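Long-range contacts in methyl-accepting chemotaxis protein (Campylobacter jejuni, PDB 6W3R), which probably senses amino-acid-like chemoeffectors outside the cell through a Cache-type sensor region and relays the signal for chemotaxis: residues V140-K145 with G158-S163; A78-L83 with Y131-L136. One frame throughout, in Å; residues are numbered along the deposited sequence. Where two conformers were deposited one is given.

Contact 1: residues V140-K145 with G158-S163; sequences VITYSK and GVDIPS. With I2M (3-methyl-L-alloisoleucine), chain C.
Asp160 reaches from its strand to the hydroxyl of Thr142 and to the amino group of the bound 3-methyl-L-alloisoleucine. Asp160 CB lies 4.0 Å from Val140 CG1. With CG anti to the carbonyl carbon (chi1 -68°), the carboxylate swings alongside the Thr142 side chain, which points the same way. Asp160 OD1 accepts from Thr142 OG1 at 2.6 Å, a bond that arrives 49° out of the carboxylate plane; Tyr82 OH gives OD1 a second partner. Asp160 OD2 takes the ligand N at 2.7 Å and is also bonded to Asn80 ND2, so both oxygens are gripped twice and the carboxylate's rotation is fixed.

The scaffold is a beta hairpin, strands 139-149 and 152-162, in the antiparallel sheet of the Cache-type sensor region. Ile141 and Tyr143 form the hydrogen-bonded pairs with Ile161 and Val159. Ile161 N to Ile141 O is nearly straight (178°), and Tyr143 N meets Val159 O at 2.9 Å. Thr142 and Asp160, a non-hydrogen-bonded pair, project to the ligand face. On the other face the Tyr143 ring approaches Ile161 obliquely, Tyr143 CE1 lying 3.7 Å from Ile161 CG1. Helix 4-49 packs over this side: Phe32 and Thr40 touch Tyr143, whose OH is hydrogen-bonded to Asn36 ND2.

Contact 2: residues A78-L83 with Y131-L136; sequences ALNVYL and YLDTVL. With I2M (3-methyl-L-alloisoleucine), chain C.
The amino-acid pocket of the Cache-type sensor region is walled here by strand 80-84 and the loop that follows strand 126-132, with Asn80 and Asp133 meeting beside the ligand. Leu79 and Asn80 form a classic beta bulge opposite Asp160. Asn80 ND2 gives Asp133 OD2 a weak hydrogen bond of 3.0 Å, bent to 141°, the amide being turned 64° out of the carboxylate's plane; the same ND2 is also hydrogen-bonded to Asp160. Asp133 CG stands anti to the backbone N (chi1 165°), which turns the carboxylate back over its own loop. There Asp133 OD1 accepts from Val135 N, an Asx turn, and Asp133 OD2 from Leu136 N at 2.8 Å; both donors come from above the carboxylate plane. Held in this way, Asp133 OD1 still takes the ligand N at 2.7 Å, and Tyr131 OH accepts from the same N at 2.9 Å. Such an arrangement of oxygens would suit a charged ammonium group. Beyond the polar cluster, the Leu79 and Leu136 side chains overlap running antiparallel, Leu79 CG 3.6 Å from Leu136 CD1. On the hydrophobic side of the ligand, its CG3 methyl sits over one face of the Tyr82 ring, displaced from the ring centre, 3.6 Å from Tyr82 CE1.

Overall arrangement
Contact 1 is the more buried of the two: 10 of its 11 touching residues are buried, against 4 of 7 in contact 2. Both belong to one antiparallel sheet: strands 139-149 and 152-162 are neighbours, with the edge strand 126-132 beyond the first and 80-84 beyond the second. Contact 1 combines regular backbone pairing with the Thr142–Asp160 bond, whereas contact 2 spans that pair and joins its sides through side chains and ligand. Thr142 OG1 to Tyr131 OH, 2.7 Å and probably a hydrogen bond, couples them, as does the Tyr82 hydroxyl. Each contact supplies one aspartate to the ligand's amino group; Lys113 and Trp115 add further hydrogen bonds to the ligand.

Contact 1: residues V140-K145 with G158-S163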
# COMPACT_ATOMS: atom_id res chain seq x y z
N VAL A 140 2.30 -6.81 5.97
CA VAL A 140 2.86 -6.44 4.67
C VAL A 140 1.80 -6.10 3.66
O VAL A 140 0.65 -6.54 3.75
CB VAL A 140 3.75 -7.57 4.11
CG1 VAL A 140 4.91 -7.86 5.07
CG2 VAL A 140 2.95 -8.79 3.78
N ILE A 141 2.24 -5.32 2.67
CA ILE A 141 1.53 -5.19 1.40
C ILE A 141 2.36 -5.97 0.39
O ILE A 141 3.61 -5.80 0.33
CB ILE A 141 1.48 -3.70 1.00
CG1 ILE A 141 0.64 -2.97 2.05
CG2 ILE A 141 0.86 -3.54 -0.39
CD1 ILE A 141 0.78 -1.45 1.98
N THR A 142 1.69 -6.85 -0.35
CA THR A 142 2.36 -7.70 -1.33
C THR A 142 2.02 -7.21 -2.72
O THR A 142 0.84 -6.98 -3.04
CB THR A 142 2.00 -9.19 -1.12
OG1 THR A 142 2.48 -9.62 0.17
CG2 THR A 142 2.58 -10.08 -2.23
N TYR A 143 3.06 -7.11 -3.54
CA TYR A 143 2.97 -6.84 -4.96
C TYR A 143 3.31 -8.15 -5.66
O TYR A 143 4.37 -8.70 -5.43
CB TYR A 143 3.95 -5.74 -5.36
CG TYR A 143 3.75 -4.45 -4.58
CD1 TYR A 143 4.27 -4.32 -3.30
CD2 TYR A 143 2.97 -3.42 -5.08
CE1 TYR A 143 4.01 -3.18 -2.54
CE2 TYR A 143 2.67 -2.31 -4.31
CZ TYR A 143 3.18 -2.19 -3.04
OH TYR A 143 2.96 -1.06 -2.25
N SER A 144 2.40 -8.64 -6.49
CA SER A 144 2.64 -9.88 -7.20
C SER A 144 2.44 -9.76 -8.71
O SER A 144 1.70 -8.89 -9.16
CB SER A 144 1.81 -11.03 -6.64
OG SER A 144 0.43 -10.83 -6.78
N LYS A 145 3.12 -10.60 -9.47
CA LYS A 145 3.10 -10.52 -10.92
C LYS A 145 3.44 -11.91 -11.50
O LYS A 145 4.47 -12.49 -11.17
CB LYS A 145 4.13 -9.48 -11.39
CG LYS A 145 4.18 -9.17 -12.88
CD LYS A 145 2.87 -8.61 -13.34
CE LYS A 145 3.04 -7.80 -14.63
NZ LYS A 145 3.20 -8.67 -15.80
N GLY A 158 6.53 -12.38 -6.09
CA GLY A 158 5.96 -11.63 -4.97
C GLY A 158 7.01 -10.78 -4.28
O GLY A 158 8.16 -11.20 -4.15
N VAL A 159 6.57 -9.60 -3.85
CA VAL A 159 7.40 -8.67 -3.10
C VAL A 159 6.59 -8.17 -1.90
O VAL A 159 5.47 -7.63 -2.07
CB VAL A 159 7.77 -7.45 -3.99
CG1 VAL A 159 8.53 -6.40 -3.16
CG2 VAL A 159 8.56 -7.87 -5.20
N ASP A 160 7.07 -8.39 -0.69
CA ASP A 160 6.40 -7.96 0.51
C ASP A 160 7.10 -6.74 1.06
O ASP A 160 8.30 -6.80 1.43
CB ASP A 160 6.51 -9.04 1.60
CG ASP A 160 5.75 -10.31 1.30
OD1 ASP A 160 4.94 -10.38 0.34
OD2 ASP A 160 5.87 -11.30 2.06
N ILE A 161 6.35 -5.66 1.23
CA ILE A 161 6.83 -4.44 1.81
C ILE A 161 6.03 -4.23 3.13
O ILE A 161 4.81 -4.28 3.14
CB ILE A 161 6.56 -3.25 0.86
CG1 ILE A 161 7.13 -3.47 -0.54
CG2 ILE A 161 7.09 -1.96 1.47
CD1 ILE A 161 8.62 -3.59 -0.56
N PRO A 162 6.73 -3.90 4.24
CA PRO A 162 6.01 -3.70 5.50
C PRO A 162 5.00 -2.58 5.32
O PRO A 162 5.36 -1.49 4.83
CB PRO A 162 7.11 -3.27 6.45
CG PRO A 162 8.36 -3.89 5.90
CD PRO A 162 8.19 -3.77 4.41
N SER A 163 3.77 -2.81 5.79
CA SER A 163 2.74 -1.78 5.73
C SER A 163 3.11 -0.60 6.61
O SER A 163 2.72 0.54 6.30
CB SER A 163 1.35 -2.31 6.09
OG SER A 163 1.41 -2.95 7.32
N I2M C . 4.02 -13.20 2.71
CA I2M C . 3.69 -14.37 1.87
CB I2M C . 4.77 -15.47 1.81
CG3 I2M C . 6.11 -14.73 1.80
CG2 I2M C . 4.70 -16.45 2.98
CG1 I2M C . 4.54 -16.28 0.49
CD1 I2M C . 5.66 -17.25 0.09
C I2M C . 2.43 -15.03 2.45
O I2M C . 2.17 -14.80 3.65
OXT I2M C . 1.69 -15.74 1.70

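Contact 2: residues A78-L83 with Y131-L136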
# COMPACT_ATOMS: atom_id res chain seq x y z
N ALA A 78 13.20 -4.66 1.15
CA ALA A 78 11.94 -5.41 1.23
C ALA A 78 12.05 -6.51 2.31
O ALA A 78 13.15 -6.92 2.69
CB ALA A 78 11.60 -6.02 -0.12
N LEU A 79 10.90 -6.97 2.78
CA LEU A 79 10.86 -8.00 3.81
C LEU A 79 11.09 -9.37 3.17
O LEU A 79 11.86 -10.16 3.66
CB LEU A 79 9.52 -7.94 4.54
CG LEU A 79 9.55 -8.69 5.85
CD1 LEU A 79 10.49 -8.00 6.88
CD2 LEU A 79 8.13 -8.83 6.39
N ASN A 80 10.36 -9.66 2.10
CA ASN A 80 10.45 -10.93 1.36
C ASN A 80 10.33 -10.66 -0.13
O ASN A 80 9.52 -9.80 -0.51
CB ASN A 80 9.33 -11.93 1.70
CG ASN A 80 9.30 -12.32 3.18
OD1 ASN A 80 10.26 -12.88 3.72
ND2 ASN A 80 8.18 -12.01 3.84
N VAL A 81 11.13 -11.35 -0.93
CA VAL A 81 11.01 -11.35 -2.39
C VAL A 81 11.10 -12.82 -2.82
O VAL A 81 12.00 -13.56 -2.42
CB VAL A 81 12.11 -10.49 -3.01
CG1 VAL A 81 12.06 -10.52 -4.51
CG2 VAL A 81 12.05 -9.07 -2.53
N TYR A 82 10.22 -13.24 -3.71
CA TYR A 82 10.02 -14.65 -3.92
C TYR A 82 9.43 -14.99 -5.25
O TYR A 82 8.75 -14.16 -5.86
CB TYR A 82 9.17 -15.26 -2.78
CG TYR A 82 7.92 -14.48 -2.43
CD1 TYR A 82 7.97 -13.43 -1.53
CD2 TYR A 82 6.70 -14.86 -2.90
CE1 TYR A 82 6.81 -12.74 -1.14
CE2 TYR A 82 5.54 -14.17 -2.55
CZ TYR A 82 5.60 -13.17 -1.57
OH TYR A 82 4.46 -12.50 -1.21
N LEU A 83 9.56 -16.26 -5.63
CA LEU A 83 9.00 -16.75 -6.87
C LEU A 83 8.27 -18.06 -6.64
O LEU A 83 8.90 -19.04 -6.29
CB LEU A 83 10.03 -16.92 -7.98
CG LEU A 83 9.53 -17.41 -9.35
CD1 LEU A 83 8.63 -16.38 -10.03
CD2 LEU A 83 10.72 -17.74 -10.25
N TYR A 131 -1.71 -7.55 5.29
CA TYR A 131 -2.00 -8.81 5.99
C TYR A 131 -0.75 -9.32 6.67
O TYR A 131 0.34 -8.82 6.45
CB TYR A 131 -2.53 -9.88 5.02
CG TYR A 131 -1.46 -10.39 4.10
CD1 TYR A 131 -1.08 -9.67 2.96
CD2 TYR A 131 -0.73 -11.52 4.43
CE1 TYR A 131 -0.04 -10.11 2.15
CE2 TYR A 131 0.28 -11.99 3.61
CZ TYR A 131 0.65 -11.27 2.48
OH TYR A 131 1.72 -11.66 1.69
N LEU A 132 -0.94 -10.25 7.58
CA LEU A 132 0.17 -10.76 8.36
C LEU A 132 0.96 -11.82 7.61
O LEU A 132 0.50 -12.93 7.41
CB LEU A 132 -0.36 -11.33 9.67
CG LEU A 132 0.69 -11.73 10.71
CD1 LEU A 132 1.49 -10.55 11.22
CD2 LEU A 132 0.04 -12.46 11.89
N ASP A 133 2.19 -11.50 7.25
CA ASP A 133 3.05 -12.47 6.58
C ASP A 133 3.30 -13.64 7.51
O ASP A 133 3.78 -13.46 8.63
CB ASP A 133 4.36 -11.79 6.22
CG ASP A 133 5.44 -12.76 5.87
OD1 ASP A 133 5.21 -13.67 5.06
OD2 ASP A 133 6.55 -12.53 6.36
N THR A 134 3.15 -14.83 6.95
CA THR A 134 3.41 -16.10 7.64
C THR A 134 4.89 -16.33 8.01
O THR A 134 5.18 -16.87 9.07
CB THR A 134 2.93 -17.26 6.74
OG1 THR A 134 1.51 -17.22 6.61
CG2 THR A 134 3.33 -18.62 7.30
N VAL A 135 5.81 -15.83 7.19
CA VAL A 135 7.22 -16.14 7.40
C VAL A 135 7.87 -15.31 8.52
O VAL A 135 8.45 -15.82 9.47
CB VAL A 135 8.04 -16.02 6.09
CG1 VAL A 135 9.53 -16.14 6.35
CG2 VAL A 135 7.64 -17.14 5.14
N LEU A 136 7.72 -14.00 8.45
CA LEU A 136 8.35 -13.08 9.40
C LEU A 136 7.34 -12.43 10.34
O LEU A 136 7.73 -11.65 11.20
CB LEU A 136 9.16 -12.01 8.64
CG LEU A 136 10.50 -12.54 8.09
CD1 LEU A 136 11.19 -11.58 7.13
CD2 LEU A 136 11.49 -12.97 9.17
N I2M C . 4.02 -13.20 2.71
CA I2M C . 3.69 -14.37 1.87
CB I2M C . 4.77 -15.47 1.81
CG3 I2M C . 6.11 -14.73 1.80
CG2 I2M C . 4.70 -16.45 2.98
CG1 I2M C . 4.54 -16.28 0.49
CD1 I2M C . 5.66 -17.25 0.09
C I2M C . 2.43 -15.03 2.45
O I2M C . 2.17 -14.80 3.65
OXT I2M C . 1.69 -15.74 1.70